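Side-chain contacts in putative fructose-bisphosphate aldolase (Coccidioides immitis, PDB 3PM6), which belongs to the class II aldolase family, is built on a TIM barrel, and binds a zinc ion at the barrel mouth: residues 33-38 / 59-64; 89-94 / 225-230; 156-161 / 249-254. One frame throughout, in Å; residues are numbered along the deposited sequence.

Interaction 1: 33-38 / 59-64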
ATOM      1  N   CYS A  33      -2.322 -13.731  -3.745  1.00 13.57           N
ATOM      2  CA  CYS A  33      -1.699 -12.699  -4.526  1.00 14.90           C
ATOM      3  C   CYS A  33      -2.461 -11.422  -4.444  1.00 15.63           C
ATOM      4  O   CYS A  33      -3.692 -11.391  -4.643  1.00 16.86           O
ATOM      5  CB  CYS A  33      -1.628 -13.105  -6.006  1.00 14.87           C
ATOM      6  SG  CYS A  33      -0.723 -14.617  -6.210  0.96 16.54           S
ATOM      7  N   VAL A  34      -1.733 -10.339  -4.227  1.00 15.83           N
ATOM      8  CA  VAL A  34      -2.358  -9.011  -4.214  1.00 15.29           C
ATOM      9  C   VAL A  34      -1.490  -8.026  -4.954  1.00 15.39           C
ATOM     10  O   VAL A  34      -0.297  -8.297  -5.150  1.00 14.73           O
ATOM     11  CB  VAL A  34      -2.557  -8.479  -2.779  1.00 15.90           C
ATOM     12  CG1 VAL A  34      -3.601  -9.294  -2.018  1.00 14.84           C
ATOM     13  CG2 VAL A  34      -1.249  -8.412  -2.034  1.00 16.14           C
ATOM     14  N   TYR A  35      -2.088  -6.882  -5.330  1.00 15.21           N
ATOM     15  CA  TYR A  35      -1.445  -5.834  -6.138  1.00 16.16           C
ATOM     16  C   TYR A  35      -1.496  -4.479  -5.461  1.00 16.52           C
ATOM     17  O   TYR A  35      -1.031  -3.475  -6.033  1.00 16.85           O
ATOM     18  CB  TYR A  35      -2.170  -5.643  -7.474  1.00 16.90           C
ATOM     19  CG  TYR A  35      -2.193  -6.854  -8.359  1.00 17.35           C
ATOM     20  CD1 TYR A  35      -1.158  -7.117  -9.262  1.00 16.77           C
ATOM     21  CD2 TYR A  35      -3.263  -7.738  -8.295  1.00 17.69           C
ATOM     22  CE1 TYR A  35      -1.220  -8.252 -10.098  1.00 17.80           C
ATOM     23  CE2 TYR A  35      -3.320  -8.843  -9.093  1.00 18.98           C
ATOM     24  CZ  TYR A  35      -2.319  -9.093 -10.001  1.00 17.65           C
ATOM     25  OH  TYR A  35      -2.449 -10.241 -10.744  1.00 18.66           O
ATOM     26  N   ASN A  36      -2.084  -4.446  -4.270  1.00 15.74           N
ATOM     27  CA  ASN A  36      -2.464  -3.203  -3.670  1.00 16.86           C
ATOM     28  C   ASN A  36      -2.782  -3.330  -2.176  1.00 17.07           C
ATOM     29  O   ASN A  36      -2.950  -4.439  -1.615  1.00 16.33           O
ATOM     30  CB  ASN A  36      -3.645  -2.582  -4.446  1.00 17.40           C
ATOM     31  CG  ASN A  36      -4.789  -3.563  -4.654  1.00 18.34           C
ATOM     32  OD1 ASN A  36      -5.246  -4.223  -3.714  1.00 20.73           O
ATOM     33  ND2 ASN A  36      -5.239  -3.676  -5.894  1.00 17.46           N
ATOM     34  N   LEU A  37      -2.811  -2.178  -1.533  1.00 17.41           N
ATOM     35  CA  LEU A  37      -3.114  -2.088  -0.111  1.00 18.19           C
ATOM     36  C   LEU A  37      -4.507  -2.626   0.212  1.00 18.02           C
ATOM     37  O   LEU A  37      -4.682  -3.225   1.250  1.00 19.35           O
ATOM     38  CB  LEU A  37      -2.984  -0.628   0.365  1.00 18.75           C
ATOM     39  CG  LEU A  37      -3.436  -0.158   1.751  1.00 21.24           C
ATOM     40  CD1 LEU A  37      -2.926  -1.028   2.857  1.00 24.80           C
ATOM     41  CD2 LEU A  37      -2.921   1.245   1.967  1.00 26.27           C
ATOM     42  N   GLU A  38      -5.489  -2.430  -0.665  1.00 18.08           N
ATOM     43  CA  GLU A  38      -6.791  -3.021  -0.427  1.00 19.31           C
ATOM     44  C   GLU A  38      -6.688  -4.550  -0.263  1.00 18.18           C
ATOM     45  O   GLU A  38      -7.355  -5.136   0.581  1.00 18.54           O
ATOM     46  CB  GLU A  38      -7.792  -2.673  -1.539  1.00 19.69           C
ATOM     47  CG  GLU A  38      -8.115  -1.193  -1.647  1.00 23.11           C
ATOM     48  CD  GLU A  38      -7.288  -0.466  -2.710  1.00 26.32           C
ATOM     49  OE1 GLU A  38      -6.083  -0.768  -2.854  1.00 27.97           O
ATOM     50  OE2 GLU A  38      -7.845   0.422  -3.386  1.00 27.52           O
ATOM     51  N   PHE A  59       3.975  -9.867  -6.698  1.00 15.38           N
ATOM     52  CA  PHE A  59       4.700 -10.214  -7.925  1.00 15.14           C
ATOM     53  C   PHE A  59       5.915  -9.302  -8.059  1.00 16.42           C
ATOM     54  O   PHE A  59       6.010  -8.290  -7.332  1.00 17.18           O
ATOM     55  CB  PHE A  59       3.802 -10.096  -9.168  1.00 14.93           C
ATOM     56  CG  PHE A  59       2.663 -11.056  -9.175  1.00 15.40           C
ATOM     57  CD1 PHE A  59       2.879 -12.440  -9.077  1.00 16.44           C
ATOM     58  CD2 PHE A  59       1.365 -10.603  -9.259  1.00 15.08           C
ATOM     59  CE1 PHE A  59       1.812 -13.329  -9.056  1.00 15.58           C
ATOM     60  CE2 PHE A  59       0.295 -11.519  -9.258  1.00 14.33           C
ATOM     61  CZ  PHE A  59       0.533 -12.869  -9.162  1.00 13.24           C
ATOM     62  N   PRO A  60       6.873  -9.645  -8.964  1.00 16.56           N
ATOM     63  CA  PRO A  60       7.979  -8.702  -9.176  1.00 17.53           C
ATOM     64  C   PRO A  60       7.506  -7.305  -9.558  1.00 18.34           C
ATOM     65  O   PRO A  60       8.188  -6.306  -9.283  1.00 18.62           O
ATOM     66  CB  PRO A  60       8.774  -9.349 -10.348  1.00 17.97           C
ATOM     67  CG  PRO A  60       8.596 -10.834 -10.138  1.00 16.83           C
ATOM     68  CD  PRO A  60       7.251 -11.016  -9.359  1.00 15.81           C
ATOM     69  N   TRP A  61       6.355  -7.247 -10.213  1.00 19.09           N
ATOM     70  CA  TRP A  61       5.715  -5.978 -10.546  1.00 20.24           C
ATOM     71  C   TRP A  61       5.572  -5.021  -9.358  1.00 20.62           C
ATOM     72  O   TRP A  61       5.597  -3.806  -9.557  1.00 20.66           O
ATOM     73  CB  TRP A  61       4.321  -6.201 -11.155  1.00 20.55           C
ATOM     74  CG  TRP A  61       3.572  -4.911 -11.309  1.00 21.10           C
ATOM     75  CD1 TRP A  61       3.658  -4.034 -12.356  1.00 22.27           C
ATOM     76  CD2 TRP A  61       2.656  -4.325 -10.366  1.00 20.63           C
ATOM     77  NE1 TRP A  61       2.841  -2.941 -12.131  1.00 21.31           N
ATOM     78  CE2 TRP A  61       2.218  -3.090 -10.920  1.00 20.35           C
ATOM     79  CE3 TRP A  61       2.148  -4.731  -9.118  1.00 17.73           C
ATOM     80  CZ2 TRP A  61       1.288  -2.253 -10.266  1.00 19.95           C
ATOM     81  CZ3 TRP A  61       1.242  -3.901  -8.464  1.00 18.66           C
ATOM     82  CH2 TRP A  61       0.815  -2.672  -9.044  1.00 17.91           C
ATOM     83  N   ALA A  62       5.378  -5.553  -8.152  1.00 20.32           N
ATOM     84  CA  ALA A  62       5.206  -4.704  -6.997  1.00 21.07           C
ATOM     85  C   ALA A  62       6.485  -3.915  -6.695  1.00 21.65           C
ATOM     86  O   ALA A  62       6.435  -2.761  -6.265  1.00 21.22           O
ATOM     87  CB  ALA A  62       4.765  -5.523  -5.783  1.00 20.68           C
ATOM     88  N   ILE A  63       7.631  -4.535  -6.952  1.00 22.78           N
ATOM     89  CA  ILE A  63       8.912  -3.849  -6.789  1.00 24.36           C
ATOM     90  C   ILE A  63       9.137  -2.917  -8.016  1.00 26.78           C
ATOM     91  O   ILE A  63       9.454  -1.730  -7.838  1.00 27.03           O
ATOM     92  CB  ILE A  63      10.047  -4.856  -6.629  1.00 23.76           C
ATOM     93  CG1 ILE A  63       9.851  -5.679  -5.349  1.00 22.60           C
ATOM     94  CG2 ILE A  63      11.396  -4.149  -6.640  1.00 25.35           C
ATOM     95  CD1 ILE A  63      10.486  -7.108  -5.430  1.00 21.78           C
ATOM     96  N   GLN A  64       8.929  -3.445  -9.236  1.00 28.40           N
ATOM     97  CA  GLN A  64       9.046  -2.659 -10.489  1.00 30.81           C
ATOM     98  C   GLN A  64       8.235  -1.361 -10.346  1.00 31.08           C
ATOM     99  O   GLN A  64       8.711  -0.293 -10.690  1.00 32.23           O
ATOM    100  CB  GLN A  64       8.562  -3.478 -11.717  1.00 30.83           C
ATOM    101  CG  GLN A  64       9.598  -4.481 -12.278  1.00 34.89           C
ATOM    102  CD  GLN A  64       9.026  -5.723 -13.046  1.00 38.87           C
ATOM    103  OE1 GLN A  64       7.890  -5.733 -13.599  1.00 42.02           O
ATOM    104  NE2 GLN A  64       9.850  -6.776 -13.096  1.00 38.38           N
TER
HETATM  105  O   HOH W   1       1.984  -7.790  -6.924  1.00 19.53           O
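At the C-terminal mouth of the TIM barrel, where strands 29-33 and 54-58 end, Cys-33 and Tyr-35 pack on Phe-59 and Trp-61. All four side chains are buried. The sulfur of Cys-33 makes a sulfur-aromatic contact with the far end of the Phe-59 ring. Its SG lies 3.7 Å from Phe-59 CZ and approaches the ring obliquely. The Tyr-35 ring meets the CD2-CE2 side of the Phe-59 ring, with CE1 of Tyr-35 3.6 Å from CD2 of Phe-59. The two ring planes are inclined by 51°, so the pair is neither stacked nor edge-to-face. The tyrosine OH sits at the edge of the phenylalanine ring, 3.4 Å from Phe-59 CE2. This hydroxyl has polar partners of its own, Asp-159 O and Asn-251 ND2.

Trp-61 crosses Tyr-35 at about a right angle. Its CG is anti to the backbone N (chi1 171°), and its six-membered ring turns an edge to the loop. Trp-61 CZ3 comes 3.4 Å from Tyr-35 O, which lies near the indole plane. Trp-61 NE1 bonds to Glu-276 of the second subunit. A water joins the two backbones: it donates to Val-34 O (2.9 Å) and accepts from Phe-59 N (2.9 Å). Aromatic side chains thus join the end of strand 29-33 and its loop to the start of helix 60-66, at the rim of a beta/alpha barrel.

Interaction 2: 89-94 / 225-230; sequences LDHAQD and VLHGAD. With ZN (zinc ion), chain S.
Two imidazole nitrogens, His-91 NE2 and His-227 ND1, lie only 3.1 Å apart, yet they are not hydrogen-bonded to each other. Both bind the same zinc ion. The bond from His-91 NE2 to zinc is 2.1 Å, and that from His-227 ND1 is also 2.1 Å. One histidine therefore uses its outer nitrogen and the other the nitrogen next to CG. The side chains reach the metal from opposing sides, and the rings touch at their rims, with planes 68° apart.

The two segments end strands 85-92 and 223-226, which face each other across the TIM barrel, and the metal joins them at its mouth. His-196 supplies the third protein ligand. Each of the two rings is also held at its other nitrogen: His-91 ND1 bonds to Asp-120 OD2, and His-227 NE2 to Glu-148 OE2. Zinc on one nitrogen and a carboxylate on the other together fix the rotation of each imidazole.

Asp-90 slips in beside the pair. CG of Asp-90 is anti to the backbone N (chi1 -170°), which brings the carboxylate toward the metal site. Its OD1 stands 3.1 Å above the plane of the His-91 ring, displaced toward the rim. The same OD1 is 3.5 Å from His-227 CE1, at the edge of that ring. The other oxygen, Asp-90 OD2, stays 4.2 Å from the zinc and is not one of its ligands.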
ATOM      1  N   LEU A  89       7.404 -13.562  -2.286  1.00 12.82           N
ATOM      2  CA  LEU A  89       7.497 -13.135  -3.692  1.00 12.76           C
ATOM      3  C   LEU A  89       7.138 -14.270  -4.629  1.00 13.14           C
ATOM      4  O   LEU A  89       7.878 -15.255  -4.758  1.00 12.62           O
ATOM      5  CB  LEU A  89       8.888 -12.586  -4.030  1.00 12.69           C
ATOM      6  CG  LEU A  89       9.146 -11.947  -5.410  1.00 11.88           C
ATOM      7  CD1 LEU A  89       8.286 -10.687  -5.731  1.00 11.30           C
ATOM      8  CD2 LEU A  89      10.652 -11.639  -5.555  1.00 10.89           C
ATOM      9  N   ASP A  90       6.004 -14.142  -5.317  1.00 13.24           N
ATOM     10  CA  ASP A  90       5.552 -15.232  -6.214  1.00 12.87           C
ATOM     11  C   ASP A  90       6.135 -15.030  -7.615  1.00 12.97           C
ATOM     12  O   ASP A  90       6.373 -13.882  -8.027  1.00 12.28           O
ATOM     13  CB  ASP A  90       4.012 -15.215  -6.226  1.00 12.95           C
ATOM     14  CG  ASP A  90       3.383 -16.411  -6.914  1.00 13.62           C
ATOM     15  OD1 ASP A  90       4.016 -17.496  -7.050  1.00 13.33           O
ATOM     16  OD2 ASP A  90       2.213 -16.245  -7.338  1.00 13.40           O
ATOM     17  N   HIS A  91       6.368 -16.126  -8.352  1.00 12.77           N
ATOM     18  CA  HIS A  91       6.775 -16.049  -9.775  1.00 12.39           C
ATOM     19  C   HIS A  91       7.883 -15.053 -10.082  1.00 13.29           C
ATOM     20  O   HIS A  91       7.793 -14.260 -11.005  1.00 15.08           O
ATOM     21  CB  HIS A  91       5.541 -15.844 -10.661  1.00 11.04           C
ATOM     22  CG  HIS A  91       4.635 -17.024 -10.587  1.00 12.84           C
ATOM     23  ND1 HIS A  91       5.073 -18.286 -10.916  1.00 11.60           N
ATOM     24  CD2 HIS A  91       3.392 -17.178 -10.075  1.00 10.47           C
ATOM     25  CE1 HIS A  91       4.117 -19.157 -10.671  1.00 11.00           C
ATOM     26  NE2 HIS A  91       3.093 -18.511 -10.155  1.00 13.16           N
ATOM     27  N   ALA A  92       8.927 -15.081  -9.290  1.00 13.25           N
ATOM     28  CA  ALA A  92      10.080 -14.319  -9.627  1.00 13.37           C
ATOM     29  C   ALA A  92      10.826 -15.123 -10.691  1.00 13.86           C
ATOM     30  O   ALA A  92      11.382 -16.177 -10.383  1.00 14.18           O
ATOM     31  CB  ALA A  92      10.923 -14.110  -8.372  1.00 12.47           C
ATOM     32  N   GLN A  93      10.824 -14.640 -11.931  1.00 14.20           N
ATOM     33  CA  GLN A  93      11.320 -15.437 -13.047  1.00 15.95           C
ATOM     34  C   GLN A  93      12.598 -14.893 -13.663  1.00 17.68           C
ATOM     35  O   GLN A  93      12.978 -15.298 -14.769  1.00 17.76           O
ATOM     36  CB  GLN A  93      10.231 -15.630 -14.124  1.00 15.74           C
ATOM     37  CG  GLN A  93       8.941 -16.290 -13.571  1.00 12.88           C
ATOM     38  CD  GLN A  93       7.878 -16.490 -14.658  1.00 16.20           C
ATOM     39  OE1 GLN A  93       7.898 -15.823 -15.698  1.00 14.89           O
ATOM     40  NE2 GLN A  93       6.944 -17.414 -14.412  1.00 11.84           N
ATOM     41  N   ASP A  94      13.265 -14.018 -12.911  1.00 19.36           N
ATOM     42  CA  ASP A  94      14.470 -13.309 -13.351  1.00 21.24           C
ATOM     43  C   ASP A  94      15.465 -13.286 -12.186  1.00 21.49           C
ATOM     44  O   ASP A  94      15.162 -12.728 -11.145  1.00 20.65           O
ATOM     45  CB  ASP A  94      14.089 -11.872 -13.726  1.00 21.91           C
ATOM     46  CG  ASP A  94      15.265 -11.061 -14.348  1.00 27.46           C
ATOM     47  OD1 ASP A  94      16.467 -11.250 -13.991  1.00 29.41           O
ATOM     48  OD2 ASP A  94      14.962 -10.195 -15.213  1.00 33.29           O
ATOM     49  N   VAL A 225       3.167 -27.056  -3.130  1.00 16.77           N
ATOM     50  CA  VAL A 225       2.515 -25.776  -3.374  1.00 16.21           C
ATOM     51  C   VAL A 225       1.654 -25.901  -4.607  1.00 16.60           C
ATOM     52  O   VAL A 225       2.140 -26.279  -5.690  1.00 17.22           O
ATOM     53  CB  VAL A 225       3.561 -24.615  -3.535  1.00 15.84           C
ATOM     54  CG1 VAL A 225       2.874 -23.256  -3.642  1.00 11.40           C
ATOM     55  CG2 VAL A 225       4.495 -24.600  -2.318  1.00 17.22           C
ATOM     56  N   LEU A 226       0.375 -25.556  -4.428  1.00 16.59           N
ATOM     57  CA  LEU A 226      -0.625 -25.626  -5.473  1.00 16.47           C
ATOM     58  C   LEU A 226      -0.745 -24.279  -6.187  1.00 15.81           C
ATOM     59  O   LEU A 226      -1.065 -23.255  -5.575  1.00 16.01           O
ATOM     60  CB  LEU A 226      -1.984 -26.034  -4.885  1.00 15.22           C
ATOM     61  CG  LEU A 226      -3.169 -26.202  -5.873  1.00 17.89           C
ATOM     62  CD1 LEU A 226      -2.858 -27.160  -7.007  1.00 15.77           C
ATOM     63  CD2 LEU A 226      -4.428 -26.673  -5.158  1.00 16.73           C
ATOM     64  N   HIS A 227      -0.515 -24.316  -7.487  1.00 15.19           N
ATOM     65  CA  HIS A 227      -0.699 -23.165  -8.393  1.00 14.66           C
ATOM     66  C   HIS A 227      -1.860 -23.426  -9.343  1.00 14.41           C
ATOM     67  O   HIS A 227      -2.210 -24.605  -9.576  1.00 14.17           O
ATOM     68  CB  HIS A 227       0.568 -22.987  -9.250  1.00 13.58           C
ATOM     69  CG  HIS A 227       1.714 -22.394  -8.501  1.00 12.07           C
ATOM     70  ND1 HIS A 227       2.108 -21.093  -8.675  1.00  9.23           N
ATOM     71  CD2 HIS A 227       2.533 -22.918  -7.553  1.00 10.05           C
ATOM     72  CE1 HIS A 227       3.118 -20.828  -7.858  1.00 11.35           C
ATOM     73  NE2 HIS A 227       3.402 -21.919  -7.177  1.00 12.38           N
ATOM     74  N   GLY A 228      -2.411 -22.342  -9.908  1.00 13.69           N
ATOM     75  CA  GLY A 228      -3.535 -22.400 -10.813  1.00 14.95           C
ATOM     76  C   GLY A 228      -4.866 -22.856 -10.204  1.00 15.24           C
ATOM     77  O   GLY A 228      -5.722 -23.450 -10.883  1.00 15.84           O
ATOM     78  N   ALA A 229      -5.057 -22.514  -8.940  1.00 15.12           N
ATOM     79  CA  ALA A 229      -6.145 -23.010  -8.136  1.00 16.28           C
ATOM     80  C   ALA A 229      -7.419 -22.140  -8.141  1.00 16.98           C
ATOM     81  O   ALA A 229      -8.427 -22.509  -7.542  1.00 15.61           O
ATOM     82  CB  ALA A 229      -5.625 -23.235  -6.696  1.00 16.52           C
ATOM     83  N   ASP A 230      -7.378 -20.993  -8.825  1.00 17.40           N
ATOM     84  CA  ASP A 230      -8.462 -20.014  -8.762  1.00 18.99           C
ATOM     85  C   ASP A 230      -9.893 -20.590  -8.891  1.00 19.17           C
ATOM     86  O   ASP A 230     -10.742 -20.303  -8.028  1.00 19.89           O
ATOM     87  CB  ASP A 230      -8.245 -18.895  -9.788  1.00 19.49           C
ATOM     88  CG  ASP A 230      -7.287 -17.845  -9.283  1.00 21.98           C
ATOM     89  OD1 ASP A 230      -7.423 -17.467  -8.103  1.00 21.85           O
ATOM     90  OD2 ASP A 230      -6.446 -17.355 -10.073  1.00 23.17           O
TER
HETATM   91 ZN    ZN S 319       1.276 -19.510  -9.782  1.00 20.80          ZN

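Interaction 3: 156-161 / 249-254; sequences GGEDGV and NVNRAV
The amide nitrogen ND2 of Asn-251 is gripped by two oxygens, Glu-158 OE1 and the hydroxyl of Tyr-35. The bond from Asn-251 ND2 to Glu-158 OE1 is 3.2 Å long, with an N-H...O angle of 160°. It joins a loop over the mouth of the TIM barrel, residues 156-161, to the junction between the last barrel strand, 245-250, and helix 252-265. The carboxylate oxygen lies close to the amide plane of Asn-251. The donor, in contrast, meets that oxygen from above the carboxylate plane, 38° out of it. The two side chains run antiparallel alongside each other.

Glu-158 is extended beyond CG, which carries its carboxylate across to the asparagine. Its other oxygen, OE2, bonds to Gly-197 N, so both carboxylate oxygens have partners. The nearest atom of the Glu-158 side chain, OE1, is about 5 Å from the zinc ion. Asn-251 OD1 bonds to Asn-255 ND2, and the amide is thus held at both ends.

The backbone of the loop is tightly folded. Residues 158-161 form a type II beta turn, with Val-161 N bonded to Glu-158 O at 2.9 Å and Glu-158 N to Val-161 O at 3.1 Å. Next along the turn, Asp-159 OD1 bonds to Thr-272 of the second subunit. Around the Asn-251 to Glu-158 bond the remaining approaches are longer: Asn-251 CB lies 3.7 Å from Glu-158 OE1, and Glu-158 CB 4.1 Å from Asn-251 ND2.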
ATOM      1  N   GLY A 156       0.609 -20.989 -19.127  1.00 16.50           N
ATOM      2  CA  GLY A 156      -0.364 -19.895 -18.944  1.00 17.29           C
ATOM      3  C   GLY A 156       0.277 -18.650 -18.341  1.00 18.16           C
ATOM      4  O   GLY A 156       1.434 -18.659 -17.917  1.00 15.67           O
ATOM      5  N   GLY A 157      -0.497 -17.572 -18.345  1.00 19.56           N
ATOM      6  CA  GLY A 157      -0.037 -16.307 -17.804  1.00 21.97           C
ATOM      7  C   GLY A 157      -1.140 -15.728 -16.938  1.00 22.96           C
ATOM      8  O   GLY A 157      -2.302 -16.171 -17.005  1.00 22.45           O
ATOM      9  N   GLU A 158      -0.760 -14.745 -16.132  1.00 23.01           N
ATOM     10  CA  GLU A 158      -1.710 -13.907 -15.371  1.00 23.71           C
ATOM     11  C   GLU A 158      -1.152 -12.474 -15.386  1.00 22.88           C
ATOM     12  O   GLU A 158      -0.040 -12.259 -15.851  1.00 22.81           O
ATOM     13  CB  GLU A 158      -1.921 -14.477 -13.936  1.00 23.45           C
ATOM     14  CG  GLU A 158      -2.472 -15.949 -13.974  1.00 27.27           C
ATOM     15  CD  GLU A 158      -2.721 -16.591 -12.612  1.00 29.84           C
ATOM     16  OE1 GLU A 158      -2.356 -15.954 -11.624  1.00 33.36           O
ATOM     17  OE2 GLU A 158      -3.278 -17.730 -12.527  1.00 31.47           O
ATOM     18  N   ASP A 159      -1.941 -11.507 -14.942  1.00 22.27           N
ATOM     19  CA  ASP A 159      -1.447 -10.165 -14.716  1.00 22.64           C
ATOM     20  C   ASP A 159      -0.319 -10.230 -13.686  1.00 21.99           C
ATOM     21  O   ASP A 159      -0.569 -10.548 -12.539  1.00 22.16           O
ATOM     22  CB  ASP A 159      -2.578  -9.260 -14.197  1.00 21.95           C
ATOM     23  CG  ASP A 159      -2.183  -7.799 -14.133  1.00 22.24           C
ATOM     24  OD1 ASP A 159      -1.211  -7.386 -14.822  1.00 21.19           O
ATOM     25  OD2 ASP A 159      -2.846  -7.053 -13.374  1.00 20.92           O
ATOM     26  N   GLY A 160       0.908  -9.962 -14.123  1.00 21.90           N
ATOM     27  CA  GLY A 160       2.086 -10.027 -13.262  1.00 22.94           C
ATOM     28  C   GLY A 160       2.873 -11.321 -13.420  1.00 23.61           C
ATOM     29  O   GLY A 160       3.953 -11.477 -12.808  1.00 23.33           O
ATOM     30  N   VAL A 161       2.344 -12.258 -14.217  1.00 22.84           N
ATOM     31  CA  VAL A 161       3.031 -13.564 -14.432  1.00 22.69           C
ATOM     32  C   VAL A 161       3.170 -13.792 -15.939  1.00 22.53           C
ATOM     33  O   VAL A 161       2.161 -13.839 -16.640  1.00 21.49           O
ATOM     34  CB  VAL A 161       2.249 -14.735 -13.726  1.00 23.21           C
ATOM     35  CG1 VAL A 161       2.929 -16.130 -13.946  1.00 22.73           C
ATOM     36  CG2 VAL A 161       2.088 -14.449 -12.224  1.00 21.75           C
ATOM     37  N   ASN A 249      -2.058 -21.230  -3.584  1.00 15.92           N
ATOM     38  CA  ASN A 249      -1.972 -19.920  -4.196  1.00 15.70           C
ATOM     39  C   ASN A 249      -3.267 -19.538  -4.890  1.00 16.70           C
ATOM     40  O   ASN A 249      -3.825 -20.328  -5.676  1.00 17.04           O
ATOM     41  CB  ASN A 249      -0.854 -19.871  -5.272  1.00 14.52           C
ATOM     42  CG  ASN A 249       0.547 -19.932  -4.658  1.00 14.21           C
ATOM     43  OD1 ASN A 249       0.703 -20.218  -3.464  1.00  9.55           O
ATOM     44  ND2 ASN A 249       1.559 -19.656  -5.461  1.00 10.43           N
ATOM     45  N   VAL A 250      -3.637 -18.277  -4.710  1.00 16.26           N
ATOM     46  CA  VAL A 250      -4.864 -17.744  -5.240  1.00 17.70           C
ATOM     47  C   VAL A 250      -4.584 -16.382  -5.813  1.00 15.97           C
ATOM     48  O   VAL A 250      -3.809 -15.625  -5.258  1.00 15.37           O
ATOM     49  CB  VAL A 250      -5.900 -17.579  -4.106  1.00 17.71           C
ATOM     50  CG1 VAL A 250      -7.203 -17.066  -4.654  1.00 21.04           C
ATOM     51  CG2 VAL A 250      -6.126 -18.917  -3.416  1.00 21.79           C
ATOM     52  N   ASN A 251      -5.241 -16.057  -6.912  1.00 15.74           N
ATOM     53  CA  ASN A 251      -5.131 -14.718  -7.472  1.00 15.54           C
ATOM     54  C   ASN A 251      -6.500 -14.135  -7.901  1.00 16.15           C
ATOM     55  O   ASN A 251      -7.142 -13.397  -7.125  1.00 16.42           O
ATOM     56  CB  ASN A 251      -4.100 -14.696  -8.630  1.00 14.87           C
ATOM     57  CG  ASN A 251      -3.916 -13.305  -9.195  1.00 15.72           C
ATOM     58  OD1 ASN A 251      -4.505 -12.363  -8.676  1.00 19.61           O
ATOM     59  ND2 ASN A 251      -3.116 -13.158 -10.265  1.00 13.19           N
ATOM     60  N   ARG A 252      -6.909 -14.455  -9.131  1.00 15.56           N
ATOM     61  CA  ARG A 252      -8.170 -14.007  -9.739  1.00 15.98           C
ATOM     62  C   ARG A 252      -9.410 -14.199  -8.844  1.00 16.61           C
ATOM     63  O   ARG A 252     -10.296 -13.320  -8.813  1.00 16.17           O
ATOM     64  CB  ARG A 252      -8.408 -14.721 -11.074  1.00 15.08           C
ATOM     65  N   ALA A 253      -9.458 -15.315  -8.109  1.00 15.64           N
ATOM     66  CA  ALA A 253     -10.579 -15.599  -7.219  1.00 16.91           C
ATOM     67  C   ALA A 253     -10.814 -14.405  -6.306  1.00 17.47           C
ATOM     68  O   ALA A 253     -11.980 -14.071  -5.960  1.00 18.12           O
ATOM     69  CB  ALA A 253     -10.317 -16.889  -6.388  1.00 16.26           C
ATOM     70  N   VAL A 254      -9.713 -13.758  -5.930  1.00 16.52           N
ATOM     71  CA  VAL A 254      -9.761 -12.638  -5.009  1.00 16.13           C
ATOM     72  C   VAL A 254      -9.804 -11.313  -5.763  1.00 16.66           C
ATOM     73  O   VAL A 254     -10.726 -10.529  -5.568  1.00 16.19           O
ATOM     74  CB  VAL A 254      -8.618 -12.692  -3.950  1.00 16.62           C
ATOM     75  CG1 VAL A 254      -8.548 -11.379  -3.129  1.00 15.04           C
ATOM     76  CG2 VAL A 254      -8.831 -13.921  -3.041  1.00 15.07           C
TER

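Overall arrangement
From the N terminus, interaction 1 closes first. It closes a short loop that takes in helix 37-49 and strand 54-58, and joins the C-terminal ends of the first two barrel strands. Interaction 2 opens after it, at the end of strand 85-92, and spans to strand 223-226 across the barrel. Interaction 3 starts inside that span and ends beyond it, at strand 245-250, so interactions 2 and 3 cross. Asp-230 of interaction 2 bonds to the backbone of Asn-251 and Ala-253 in interaction 3. Strand 245-250 pairs with strand 29-33, where Cys-33 N meets Val-250 O, and this brings the end of the barrel back to interaction 1.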